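Local atomic coordinates of lovastatin nonaketide synthase, polyketide synthase component (Aspergillus terreus, PDB entry 7CPX), a protein that builds the nonaketide backbone of the cholesterol-lowering drug lovastatin, condensing malonyl units and reducing and methylating the chain to give carrier-bound dihydromonacolin L. Residues M573-I578 with M613-A618; M1001-A1006 with K1018-L1023; M1058-K1063 with G1080-T1085. The protein carries 2 engineered substitutions. One frame throughout, in Å; residues are numbered along the deposited sequence.

Interaction 1 comes first along the chain and lies in the malonyl-CoA:ACP transacylase domain. Interactions 2 and 3 follow in series, both in the dehydratase domain. The centre of interaction 1 is about 93 Å from that of interaction 2 and about 94 Å from that of interaction 3; it lies in a different domain of the elongated synthase. Interactions 2 and 3 have centres about 7 Å apart and touch. Their strands 1016-1027 and 1075-1087 are neighbours, and L1023 N probably donates a hydrogen bond to Q1081 O. Both also reach the second subunit of the homodimer. Together they build part of what is predicted to be the first of two hotdog folds.

Interaction 1: residues M573-I578 with M613-A618; sequences MLKNLI and MLEGEA
M613 makes the apolar part of this contact. Its chain is extended beyond CG and runs past the turn that starts helix 575-578. L574 lies beside it and points the same way, with L574 CB 3.8 Å from M613 SD. Near the tips, L574 CD1 is 3.9 Å from M613 CE. I578, one helical turn on, crosses M613 at about a right angle. I578 CD1 reaches the sulfur and is also 3.8 Å from M613 CB. The carbonyl O of M573 lies along the same methionine, 3.7 Å from M613 CE. Helix 624-644 covers this part through L630 and V634.

The site belongs to the acyl transferase domain. Helix 575-578 follows strand 558-563, the middle strand of the parallel five-stranded sheet. The loop 613-618 joins helix 582-596 to helix 624-644. L574 is the N-cap residue, and I578 N bonds back to L574 O. N576 N is held by the carboxylate of D883, from helix 883-898.

K575 packs by its root. K575 CB is 3.9 Å from L614 C and 4.0 Å from E615 CG. The first torsion sets CG between the backbone N and the carbonyl carbon (chi1 63°). The chain then runs out straight and bends only at its last torsion. There NZ bonds to G572 O, just before the segment.

The polar part is slight. N576 ND2 donates a weak hydrogen bond to E615 OE2, 3.3 Å long with an N-H...O angle of 152°. The amide and carboxylate planes are 52° apart. E615 OE2 is equally near K575 O, but both are acceptors and do not bond. N576 OD1 has a hydrogen-bond partner elsewhere in the structure.

Interaction 2: residues M1001-A1006 with K1018-L1023; sequences MAMEAA and KLLEIL
M1003 and L1020 cross at a slant where helix 995-1012 packs on strand 1016-1027. L1020 points at the helix. Its CG is anti to the backbone N (chi1 -162°), which carries the branched end to the helix; the two methyls then part, CD1 to the helix surface and CD2 to the M1003 chain. L1020 CD1 is 3.6 Å from M1003 CB and 3.8 Å from A1006 CB. L1020 CD2 meets the methionine further out, 3.7 Å from M1003 CG.

M1003 leaves the helix flank rather than pointing at the strand. Its chain is extended and slants across I1022 as well. I1022 CD1 is 3.6 Å from M1003 CG and 3.7 Å from M1003 CE. The same methyl also touches the helix surface, 3.8 Å from A1002 CB. The small A1002 and A1006, one turn apart, face the strand. The short-segment axes come within 9.5 Å, with their N-to-C directions 134° apart.

This is the core of a hotdog fold, in which a curved antiparallel sheet wraps round a long helix. L1082 and L1084 of the next strand, and I1204 and L1206 of the strand on the other side, extend the same apolar layer. On the outer face of the sheet, E1021 forms a salt bridge with R2015 of the second subunit. The side chains meet each other through carbon alone, so shape and burial, rather than directional bonds, join helix and strand.

Interaction 3: residues M1058-K1063 with G1080-T1085; sequences MTISFK and GQLALT
F1062 lays its ring against the backbone of G1080 across an antiparallel hairpin of the predicted N-terminal hotdog fold. Strands 1057-1067 and 1075-1087 form the hairpin. Their pairing runs F1062 with G1080 and I1060 with L1082, with T1059 opposite A1083 and S1061 opposite Q1081; M1058 with L1084 is looser. The F1062-G1080 and I1060-L1082 pairs are hydrogen-bonded both ways. F1062 N donates to G1080 O at 2.9 Å and 167°, and G1080 N returns a bond to F1062 O.

The phenylalanine can be followed outward. F1062 CB touches L1082 CD1 at 3.8 Å. CG sits between the backbone N and the carbonyl carbon (chi1 75°), which turns the ring in over the partner strand. F1062 CD2 is 3.6 Å from L1082 CD1 and also lies on the G1080 carbonyl. F1062 CE2 lies close to G1080 C and Q1081 N, the two atoms of the peptide link. F1062 CZ, the tip, reaches G1080 CA at 3.6 Å. G1080 N lies over the ring centre, 3.7 Å above its plane. With no side chain at G1080, the ring rests directly on the main chain.

M1058, I1060, F1062, L1082 and L1084 share the face turned to helix 995-1012, where A1002, A1006 and I1009 meet them. T1059, S1061, Q1081 and A1083 lie on the other face. At the edge of the contact, K1063 NZ bonds to V1048 O of the second subunit. Further along the apolar face, I1060 and L1084 cross at about a right angle, and I1060 CD1 is 3.8 Å from L1084 CD2.

Interaction 1: residues M573-I578 with M613-A618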
ATOM      1  N   MET A 573      47.535  49.207  49.896  1.00193.03           N
ATOM      2  CA  MET A 573      47.738  48.512  48.634  1.00193.03           C
ATOM      3  C   MET A 573      48.757  47.391  48.802  1.00193.03           C
ATOM      4  O   MET A 573      49.715  47.500  49.573  1.00193.03           O
ATOM      5  CB  MET A 573      48.206  49.488  47.553  1.00193.03           C
ATOM      6  CG  MET A 573      47.208  50.591  47.231  1.00193.03           C
ATOM      7  SD  MET A 573      46.089  50.200  45.870  1.00193.03           S
ATOM      8  CE  MET A 573      44.986  49.020  46.644  1.00193.03           C
ATOM      9  N   LEU A 574      48.538  46.298  48.072  1.00190.03           N
ATOM     10  CA  LEU A 574      49.353  45.087  48.096  1.00190.03           C
ATOM     11  C   LEU A 574      49.304  44.366  49.435  1.00190.03           C
ATOM     12  O   LEU A 574      50.053  43.400  49.627  1.00190.03           O
ATOM     13  CB  LEU A 574      50.827  45.360  47.762  1.00190.03           C
ATOM     14  CG  LEU A 574      51.176  45.911  46.380  1.00190.03           C
ATOM     15  CD1 LEU A 574      52.687  45.894  46.189  1.00190.03           C
ATOM     16  CD2 LEU A 574      50.484  45.132  45.273  1.00190.03           C
ATOM     17  N   LYS A 575      48.453  44.791  50.371  1.00189.30           N
ATOM     18  CA  LYS A 575      48.416  44.142  51.677  1.00189.30           C
ATOM     19  C   LYS A 575      48.034  42.673  51.542  1.00189.30           C
ATOM     20  O   LYS A 575      48.626  41.802  52.188  1.00189.30           O
ATOM     21  CB  LYS A 575      47.443  44.875  52.600  1.00189.30           C
ATOM     22  CG  LYS A 575      45.996  44.853  52.133  1.00189.30           C
ATOM     23  CD  LYS A 575      45.107  45.681  53.044  1.00189.30           C
ATOM     24  CE  LYS A 575      43.644  45.567  52.649  1.00189.30           C
ATOM     25  NZ  LYS A 575      43.391  46.080  51.275  1.00189.30           N
ATOM     26  N   ASN A 576      47.041  42.380  50.701  1.00183.00           N
ATOM     27  CA  ASN A 576      46.628  40.995  50.507  1.00183.00           C
ATOM     28  C   ASN A 576      47.618  40.242  49.625  1.00183.00           C
ATOM     29  O   ASN A 576      47.922  39.072  49.886  1.00183.00           O
ATOM     30  CB  ASN A 576      45.225  40.950  49.904  1.00183.00           C
ATOM     31  CG  ASN A 576      44.243  41.829  50.651  1.00183.00           C
ATOM     32  OD1 ASN A 576      43.660  42.752  50.081  1.00183.00           O
ATOM     33  ND2 ASN A 576      44.055  41.547  51.935  1.00183.00           N
ATOM     34  N   LEU A 577      48.134  40.896  48.581  1.00181.15           N
ATOM     35  CA  LEU A 577      49.116  40.246  47.718  1.00181.15           C
ATOM     36  C   LEU A 577      50.371  39.875  48.494  1.00181.15           C
ATOM     37  O   LEU A 577      50.898  38.766  48.348  1.00181.15           O
ATOM     38  CB  LEU A 577      49.468  41.158  46.542  1.00181.15           C
ATOM     39  CG  LEU A 577      48.569  41.069  45.307  1.00181.15           C
ATOM     40  CD1 LEU A 577      48.794  42.266  44.399  1.00181.15           C
ATOM     41  CD2 LEU A 577      48.831  39.780  44.547  1.00181.15           C
ATOM     42  N   ILE A 578      50.866  40.792  49.324  1.00188.20           N
ATOM     43  CA  ILE A 578      52.078  40.525  50.090  1.00188.20           C
ATOM     44  C   ILE A 578      51.844  39.402  51.091  1.00188.20           C
ATOM     45  O   ILE A 578      52.696  38.523  51.269  1.00188.20           O
ATOM     46  CB  ILE A 578      52.559  41.812  50.783  1.00188.20           C
ATOM     47  CG1 ILE A 578      53.026  42.821  49.729  1.00188.20           C
ATOM     48  CG2 ILE A 578      53.667  41.495  51.780  1.00188.20           C
ATOM     49  CD1 ILE A 578      53.310  44.205  50.272  1.00188.20           C
ATOM     50  N   MET A 613      51.849  48.684  54.214  1.00197.69           N
ATOM     51  CA  MET A 613      51.262  47.590  53.442  1.00197.69           C
ATOM     52  C   MET A 613      50.965  46.406  54.366  1.00197.69           C
ATOM     53  O   MET A 613      51.483  45.300  54.211  1.00197.69           O
ATOM     54  CB  MET A 613      52.188  47.186  52.303  1.00197.69           C
ATOM     55  CG  MET A 613      52.330  48.234  51.213  1.00197.69           C
ATOM     56  SD  MET A 613      53.210  47.601  49.773  1.00197.69           S
ATOM     57  CE  MET A 613      53.032  48.966  48.629  1.00197.69           C
ATOM     58  N   LEU A 614      50.107  46.667  55.349  1.00197.08           N
ATOM     59  CA  LEU A 614      49.760  45.701  56.378  1.00197.08           C
ATOM     60  C   LEU A 614      48.255  45.478  56.390  1.00197.08           C
ATOM     61  O   LEU A 614      47.475  46.431  56.303  1.00197.08           O
ATOM     62  CB  LEU A 614      50.224  46.182  57.757  1.00197.08           C
ATOM     63  CG  LEU A 614      51.720  46.469  57.892  1.00197.08           C
ATOM     64  CD1 LEU A 614      52.024  47.090  59.245  1.00197.08           C
ATOM     65  CD2 LEU A 614      52.532  45.200  57.691  1.00197.08           C
ATOM     66  N   GLU A 615      47.855  44.214  56.499  1.00194.22           N
ATOM     67  CA  GLU A 615      46.441  43.888  56.602  1.00194.22           C
ATOM     68  C   GLU A 615      45.892  44.325  57.954  1.00194.22           C
ATOM     69  O   GLU A 615      46.598  44.335  58.966  1.00194.22           O
ATOM     70  CB  GLU A 615      46.222  42.387  56.410  1.00194.22           C
ATOM     71  CG  GLU A 615      46.633  41.870  55.042  1.00194.22           C
ATOM     72  CD  GLU A 615      46.329  40.395  54.865  1.00194.22           C
ATOM     73  OE1 GLU A 615      46.075  39.713  55.880  1.00194.22           O
ATOM     74  OE2 GLU A 615      46.339  39.918  53.711  1.00194.22           O
ATOM     75  N   GLY A 616      44.618  44.691  57.964  1.00198.33           N
ATOM     76  CA  GLY A 616      43.977  45.164  59.190  1.00198.33           C
ATOM     77  C   GLY A 616      44.195  46.629  59.483  1.00198.33           C
ATOM     78  O   GLY A 616      43.242  47.347  59.801  1.00198.33           O
ATOM     79  N   GLU A 617      45.439  47.100  59.383  1.00199.94           N
ATOM     80  CA  GLU A 617      45.717  48.513  59.617  1.00199.94           C
ATOM     81  C   GLU A 617      45.129  49.372  58.503  1.00199.94           C
ATOM     82  O   GLU A 617      44.286  50.242  58.750  1.00199.94           O
ATOM     83  CB  GLU A 617      47.226  48.739  59.734  1.00199.94           C
ATOM     84  CG  GLU A 617      47.895  47.898  60.808  1.00199.94           C
ATOM     85  CD  GLU A 617      49.315  48.345  61.096  1.00199.94           C
ATOM     86  OE1 GLU A 617      49.795  49.279  60.420  1.00199.94           O
ATOM     87  OE2 GLU A 617      49.950  47.765  62.001  1.00199.94           O
ATOM     88  N   ALA A 618      45.562  49.136  57.265  1.00197.95           N
ATOM     89  CA  ALA A 618      45.071  49.887  56.111  1.00197.95           C
ATOM     90  C   ALA A 618      45.214  51.389  56.339  1.00197.95           C
ATOM     91  O   ALA A 618      44.326  52.179  56.016  1.00197.95           O
ATOM     92  CB  ALA A 618      43.621  49.519  55.798  1.00197.95           C
TER

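Interaction 2: residues M1001-A1006 with K1018-L1023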
ATOM      1  N   MET A1001      -7.557 -13.252   8.130  1.00 81.79           N
ATOM      2  CA  MET A1001      -6.725 -12.084   7.867  1.00 81.79           C
ATOM      3  C   MET A1001      -7.588 -10.859   7.609  1.00 81.79           C
ATOM      4  O   MET A1001      -7.328  -9.775   8.139  1.00 81.79           O
ATOM      5  CB  MET A1001      -5.812 -12.350   6.673  1.00 81.79           C
ATOM      6  CG  MET A1001      -4.709 -13.349   6.944  1.00 81.79           C
ATOM      7  SD  MET A1001      -3.805 -13.820   5.455  1.00 81.79           S
ATOM      8  CE  MET A1001      -3.128 -12.245   4.932  1.00 81.79           C
ATOM      9  N   ALA A1002      -8.631 -11.020   6.795  1.00 81.55           N
ATOM     10  CA  ALA A1002      -9.516  -9.899   6.499  1.00 81.55           C
ATOM     11  C   ALA A1002     -10.224  -9.415   7.756  1.00 81.55           C
ATOM     12  O   ALA A1002     -10.366  -8.207   7.973  1.00 81.55           O
ATOM     13  CB  ALA A1002     -10.531 -10.299   5.432  1.00 81.55           C
ATOM     14  N   MET A1003     -10.676 -10.344   8.600  1.00 84.70           N
ATOM     15  CA  MET A1003     -11.393  -9.945   9.806  1.00 84.70           C
ATOM     16  C   MET A1003     -10.467  -9.257  10.802  1.00 84.70           C
ATOM     17  O   MET A1003     -10.861  -8.285  11.457  1.00 84.70           O
ATOM     18  CB  MET A1003     -12.069 -11.161  10.437  1.00 84.70           C
ATOM     19  CG  MET A1003     -13.176 -11.735   9.573  1.00 84.70           C
ATOM     20  SD  MET A1003     -14.345 -12.771  10.466  1.00 84.70           S
ATOM     21  CE  MET A1003     -15.611 -12.971   9.214  1.00 84.70           C
ATOM     22  N   GLU A1004      -9.230  -9.738  10.928  1.00 85.54           N
ATOM     23  CA  GLU A1004      -8.269  -9.069  11.796  1.00 85.54           C
ATOM     24  C   GLU A1004      -7.905  -7.696  11.250  1.00 85.54           C
ATOM     25  O   GLU A1004      -7.705  -6.747  12.018  1.00 85.54           O
ATOM     26  CB  GLU A1004      -7.020  -9.931  11.958  1.00 85.54           C
ATOM     27  CG  GLU A1004      -7.264 -11.216  12.728  1.00 85.54           C
ATOM     28  CD  GLU A1004      -7.650 -10.964  14.171  1.00 85.54           C
ATOM     29  OE1 GLU A1004      -7.457  -9.826  14.649  1.00 85.54           O
ATOM     30  OE2 GLU A1004      -8.149 -11.901  14.828  1.00 85.54           O
ATOM     31  N   ALA A1005      -7.813  -7.569   9.925  1.00 81.48           N
ATOM     32  CA  ALA A1005      -7.605  -6.259   9.325  1.00 81.48           C
ATOM     33  C   ALA A1005      -8.764  -5.331   9.644  1.00 81.48           C
ATOM     34  O   ALA A1005      -8.563  -4.145   9.922  1.00 81.48           O
ATOM     35  CB  ALA A1005      -7.433  -6.398   7.814  1.00 81.48           C
ATOM     36  N   ALA A1006      -9.989  -5.854   9.599  1.00 83.26           N
ATOM     37  CA  ALA A1006     -11.149  -5.058   9.979  1.00 83.26           C
ATOM     38  C   ALA A1006     -11.050  -4.614  11.432  1.00 83.26           C
ATOM     39  O   ALA A1006     -11.359  -3.462  11.761  1.00 83.26           O
ATOM     40  CB  ALA A1006     -12.428  -5.862   9.749  1.00 83.26           C
ATOM     41  N   LYS A1018     -19.276  -4.260  16.226  1.00 91.00           N
ATOM     42  CA  LYS A1018     -20.359  -5.099  16.724  1.00 91.00           C
ATOM     43  C   LYS A1018     -20.572  -6.305  15.821  1.00 91.00           C
ATOM     44  O   LYS A1018     -20.922  -7.388  16.303  1.00 91.00           O
ATOM     45  CB  LYS A1018     -21.650  -4.285  16.823  1.00 91.00           C
ATOM     46  CG  LYS A1018     -21.530  -2.981  17.606  1.00 91.00           C
ATOM     47  CD  LYS A1018     -22.088  -3.109  19.014  1.00 91.00           C
ATOM     48  CE  LYS A1018     -21.270  -4.069  19.859  1.00 91.00           C
ATOM     49  NZ  LYS A1018     -21.770  -4.131  21.259  1.00 91.00           N
ATOM     50  N   LEU A1019     -20.362  -6.133  14.519  1.00 88.84           N
ATOM     51  CA  LEU A1019     -20.571  -7.193  13.545  1.00 88.84           C
ATOM     52  C   LEU A1019     -19.563  -7.020  12.418  1.00 88.84           C
ATOM     53  O   LEU A1019     -19.167  -5.898  12.099  1.00 88.84           O
ATOM     54  CB  LEU A1019     -21.999  -7.162  12.994  1.00 88.84           C
ATOM     55  CG  LEU A1019     -22.825  -8.433  13.164  1.00 88.84           C
ATOM     56  CD1 LEU A1019     -24.252  -8.192  12.718  1.00 88.84           C
ATOM     57  CD2 LEU A1019     -22.203  -9.560  12.375  1.00 88.84           C
ATOM     58  N   LEU A1020     -19.176  -8.135  11.790  1.00 84.32           N
ATOM     59  CA  LEU A1020     -18.114  -8.121  10.781  1.00 84.32           C
ATOM     60  C   LEU A1020     -18.507  -9.067   9.647  1.00 84.32           C
ATOM     61  O   LEU A1020     -18.279 -10.274   9.729  1.00 84.32           O
ATOM     62  CB  LEU A1020     -16.788  -8.520  11.416  1.00 84.32           C
ATOM     63  CG  LEU A1020     -15.491  -8.180  10.684  1.00 84.32           C
ATOM     64  CD1 LEU A1020     -14.309  -8.593  11.540  1.00 84.32           C
ATOM     65  CD2 LEU A1020     -15.426  -8.857   9.332  1.00 84.32           C
ATOM     66  N   GLU A1021     -19.105  -8.517   8.594  1.00 85.15           N
ATOM     67  CA  GLU A1021     -19.432  -9.287   7.406  1.00 85.15           C
ATOM     68  C   GLU A1021     -18.283  -9.217   6.410  1.00 85.15           C
ATOM     69  O   GLU A1021     -17.571  -8.216   6.325  1.00 85.15           O
ATOM     70  CB  GLU A1021     -20.704  -8.760   6.738  1.00 85.15           C
ATOM     71  CG  GLU A1021     -21.875  -8.510   7.673  1.00 85.15           C
ATOM     72  CD  GLU A1021     -22.969  -7.689   7.021  1.00 85.15           C
ATOM     73  OE1 GLU A1021     -22.925  -7.514   5.786  1.00 85.15           O
ATOM     74  OE2 GLU A1021     -23.872  -7.214   7.743  1.00 85.15           O
ATOM     75  N   ILE A1022     -18.118 -10.292   5.650  1.00 81.10           N
ATOM     76  CA  ILE A1022     -17.219 -10.337   4.506  1.00 81.10           C
ATOM     77  C   ILE A1022     -18.059 -10.685   3.289  1.00 81.10           C
ATOM     78  O   ILE A1022     -18.628 -11.777   3.218  1.00 81.10           O
ATOM     79  CB  ILE A1022     -16.087 -11.354   4.704  1.00 81.10           C
ATOM     80  CG1 ILE A1022     -15.048 -10.797   5.673  1.00 81.10           C
ATOM     81  CG2 ILE A1022     -15.447 -11.684   3.372  1.00 81.10           C
ATOM     82  CD1 ILE A1022     -14.002 -11.795   6.087  1.00 81.10           C
ATOM     83  N   LEU A1023     -18.112  -9.770   2.329  1.00 80.86           N
ATOM     84  CA  LEU A1023     -19.022  -9.848   1.199  1.00 80.86           C
ATOM     85  C   LEU A1023     -18.260 -10.116  -0.091  1.00 80.86           C
ATOM     86  O   LEU A1023     -17.154  -9.601  -0.292  1.00 80.86           O
ATOM     87  CB  LEU A1023     -19.822  -8.550   1.059  1.00 80.86           C
ATOM     88  CG  LEU A1023     -20.594  -8.095   2.298  1.00 80.86           C
ATOM     89  CD1 LEU A1023     -21.159  -6.700   2.093  1.00 80.86           C
ATOM     90  CD2 LEU A1023     -21.705  -9.075   2.618  1.00 80.86           C
TER

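Interaction 3: residues M1058-K1063 with G1080-T1085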
ATOM      1  N   MET A1058     -19.008   0.526   8.141  1.00 87.45           N
ATOM      2  CA  MET A1058     -17.700   0.716   7.526  1.00 87.45           C
ATOM      3  C   MET A1058     -17.504  -0.327   6.438  1.00 87.45           C
ATOM      4  O   MET A1058     -17.451  -1.524   6.729  1.00 87.45           O
ATOM      5  CB  MET A1058     -16.593   0.626   8.573  1.00 87.45           C
ATOM      6  CG  MET A1058     -15.209   0.883   8.024  1.00 87.45           C
ATOM      7  SD  MET A1058     -13.953   0.995   9.311  1.00 87.45           S
ATOM      8  CE  MET A1058     -14.367   2.567  10.062  1.00 87.45           C
ATOM      9  N   THR A1059     -17.400   0.130   5.194  1.00 85.54           N
ATOM     10  CA  THR A1059     -17.183  -0.737   4.044  1.00 85.54           C
ATOM     11  C   THR A1059     -15.729  -0.643   3.606  1.00 85.54           C
ATOM     12  O   THR A1059     -15.225   0.453   3.334  1.00 85.54           O
ATOM     13  CB  THR A1059     -18.110  -0.361   2.888  1.00 85.54           C
ATOM     14  OG1 THR A1059     -19.466  -0.338   3.346  1.00 85.54           O
ATOM     15  CG2 THR A1059     -17.981  -1.370   1.757  1.00 85.54           C
ATOM     16  N   ILE A1060     -15.070  -1.799   3.527  1.00 81.60           N
ATOM     17  CA  ILE A1060     -13.631  -1.882   3.306  1.00 81.60           C
ATOM     18  C   ILE A1060     -13.325  -2.930   2.246  1.00 81.60           C
ATOM     19  O   ILE A1060     -13.457  -4.130   2.493  1.00 81.60           O
ATOM     20  CB  ILE A1060     -12.893  -2.225   4.614  1.00 81.60           C
ATOM     21  CG1 ILE A1060     -13.431  -1.389   5.776  1.00 81.60           C
ATOM     22  CG2 ILE A1060     -11.400  -2.009   4.454  1.00 81.60           C
ATOM     23  CD1 ILE A1060     -12.803  -1.734   7.104  1.00 81.60           C
ATOM     24  N   SER A1061     -12.897  -2.494   1.067  1.00 79.87           N
ATOM     25  CA  SER A1061     -12.451  -3.446   0.062  1.00 79.87           C
ATOM     26  C   SER A1061     -11.081  -3.988   0.443  1.00 79.87           C
ATOM     27  O   SER A1061     -10.139  -3.226   0.668  1.00 79.87           O
ATOM     28  CB  SER A1061     -12.395  -2.783  -1.313  1.00 79.87           C
ATOM     29  OG  SER A1061     -13.662  -2.270  -1.685  1.00 79.87           O
ATOM     30  N   PHE A1062     -10.968  -5.312   0.513  1.00 77.74           N
ATOM     31  CA  PHE A1062      -9.741  -5.948   0.966  1.00 77.74           C
ATOM     32  C   PHE A1062      -9.247  -6.917  -0.095  1.00 77.74           C
ATOM     33  O   PHE A1062     -10.034  -7.533  -0.817  1.00 77.74           O
ATOM     34  CB  PHE A1062      -9.940  -6.678   2.303  1.00 77.74           C
ATOM     35  CG  PHE A1062     -10.693  -7.972   2.189  1.00 77.74           C
ATOM     36  CD1 PHE A1062     -10.016  -9.162   2.020  1.00 77.74           C
ATOM     37  CD2 PHE A1062     -12.073  -8.000   2.267  1.00 77.74           C
ATOM     38  CE1 PHE A1062     -10.695 -10.357   1.918  1.00 77.74           C
ATOM     39  CE2 PHE A1062     -12.761  -9.194   2.169  1.00 77.74           C
ATOM     40  CZ  PHE A1062     -12.071 -10.374   1.992  1.00 77.74           C
ATOM     41  N   LYS A1063      -7.923  -7.030  -0.183  1.00 76.82           N
ATOM     42  CA  LYS A1063      -7.263  -7.893  -1.157  1.00 76.82           C
ATOM     43  C   LYS A1063      -6.020  -8.476  -0.502  1.00 76.82           C
ATOM     44  O   LYS A1063      -5.103  -7.735  -0.139  1.00 76.82           O
ATOM     45  CB  LYS A1063      -6.890  -7.121  -2.422  1.00 76.82           C
ATOM     46  CG  LYS A1063      -8.048  -6.398  -3.081  1.00 76.82           C
ATOM     47  CD  LYS A1063      -7.583  -5.606  -4.290  1.00 76.82           C
ATOM     48  CE  LYS A1063      -8.713  -4.793  -4.892  1.00 76.82           C
ATOM     49  NZ  LYS A1063      -9.821  -5.657  -5.378  1.00 76.82           N
ATOM     50  N   GLY A1080     -12.208  -9.320  -1.560  1.00 78.03           N
ATOM     51  CA  GLY A1080     -13.576  -9.224  -1.085  1.00 78.03           C
ATOM     52  C   GLY A1080     -13.843  -7.860  -0.481  1.00 78.03           C
ATOM     53  O   GLY A1080     -13.068  -6.922  -0.668  1.00 78.03           O
ATOM     54  N   GLN A1081     -14.946  -7.773   0.258  1.00 78.69           N
ATOM     55  CA  GLN A1081     -15.323  -6.561   0.967  1.00 78.69           C
ATOM     56  C   GLN A1081     -15.593  -6.914   2.420  1.00 78.69           C
ATOM     57  O   GLN A1081     -15.876  -8.063   2.752  1.00 78.69           O
ATOM     58  CB  GLN A1081     -16.568  -5.906   0.354  1.00 78.69           C
ATOM     59  CG  GLN A1081     -16.644  -5.989  -1.160  1.00 78.69           C
ATOM     60  CD  GLN A1081     -15.530  -5.228  -1.845  1.00 78.69           C
ATOM     61  OE1 GLN A1081     -15.034  -4.232  -1.322  1.00 78.69           O
ATOM     62  NE2 GLN A1081     -15.130  -5.696  -3.021  1.00 78.69           N
ATOM     63  N   LEU A1082     -15.505  -5.912   3.284  1.00 80.21           N
ATOM     64  CA  LEU A1082     -15.818  -6.051   4.697  1.00 80.21           C
ATOM     65  C   LEU A1082     -16.854  -5.005   5.072  1.00 80.21           C
ATOM     66  O   LEU A1082     -16.676  -3.821   4.779  1.00 80.21           O
ATOM     67  CB  LEU A1082     -14.568  -5.884   5.561  1.00 80.21           C
ATOM     68  CG  LEU A1082     -13.492  -6.957   5.416  1.00 80.21           C
ATOM     69  CD1 LEU A1082     -12.114  -6.331   5.412  1.00 80.21           C
ATOM     70  CD2 LEU A1082     -13.604  -7.958   6.545  1.00 80.21           C
ATOM     71  N   ALA A1083     -17.923  -5.442   5.721  1.00 81.70           N
ATOM     72  CA  ALA A1083     -18.971  -4.560   6.217  1.00 81.70           C
ATOM     73  C   ALA A1083     -18.969  -4.661   7.735  1.00 81.70           C
ATOM     74  O   ALA A1083     -19.392  -5.674   8.298  1.00 81.70           O
ATOM     75  CB  ALA A1083     -20.332  -4.935   5.636  1.00 81.70           C
ATOM     76  N   LEU A1084     -18.480  -3.620   8.392  1.00 84.83           N
ATOM     77  CA  LEU A1084     -18.355  -3.591   9.839  1.00 84.83           C
ATOM     78  C   LEU A1084     -19.490  -2.757  10.411  1.00 84.83           C
ATOM     79  O   LEU A1084     -19.633  -1.579  10.068  1.00 84.83           O
ATOM     80  CB  LEU A1084     -17.008  -3.005  10.260  1.00 84.83           C
ATOM     81  CG  LEU A1084     -15.724  -3.795  10.005  1.00 84.83           C
ATOM     82  CD1 LEU A1084     -15.645  -4.298   8.579  1.00 84.83           C
ATOM     83  CD2 LEU A1084     -14.531  -2.908  10.313  1.00 84.83           C
ATOM     84  N   THR A1085     -20.302  -3.377  11.261  1.00 89.24           N
ATOM     85  CA  THR A1085     -21.236  -2.657  12.114  1.00 89.24           C
ATOM     86  C   THR A1085     -20.501  -2.332  13.405  1.00 89.24           C
ATOM     87  O   THR A1085     -20.094  -3.243  14.135  1.00 89.24           O
ATOM     88  CB  THR A1085     -22.486  -3.490  12.389  1.00 89.24           C
ATOM     89  OG1 THR A1085     -23.115  -3.836  11.149  1.00 89.24           O
ATOM     90  CG2 THR A1085     -23.471  -2.719  13.257  1.00 89.24           C
TER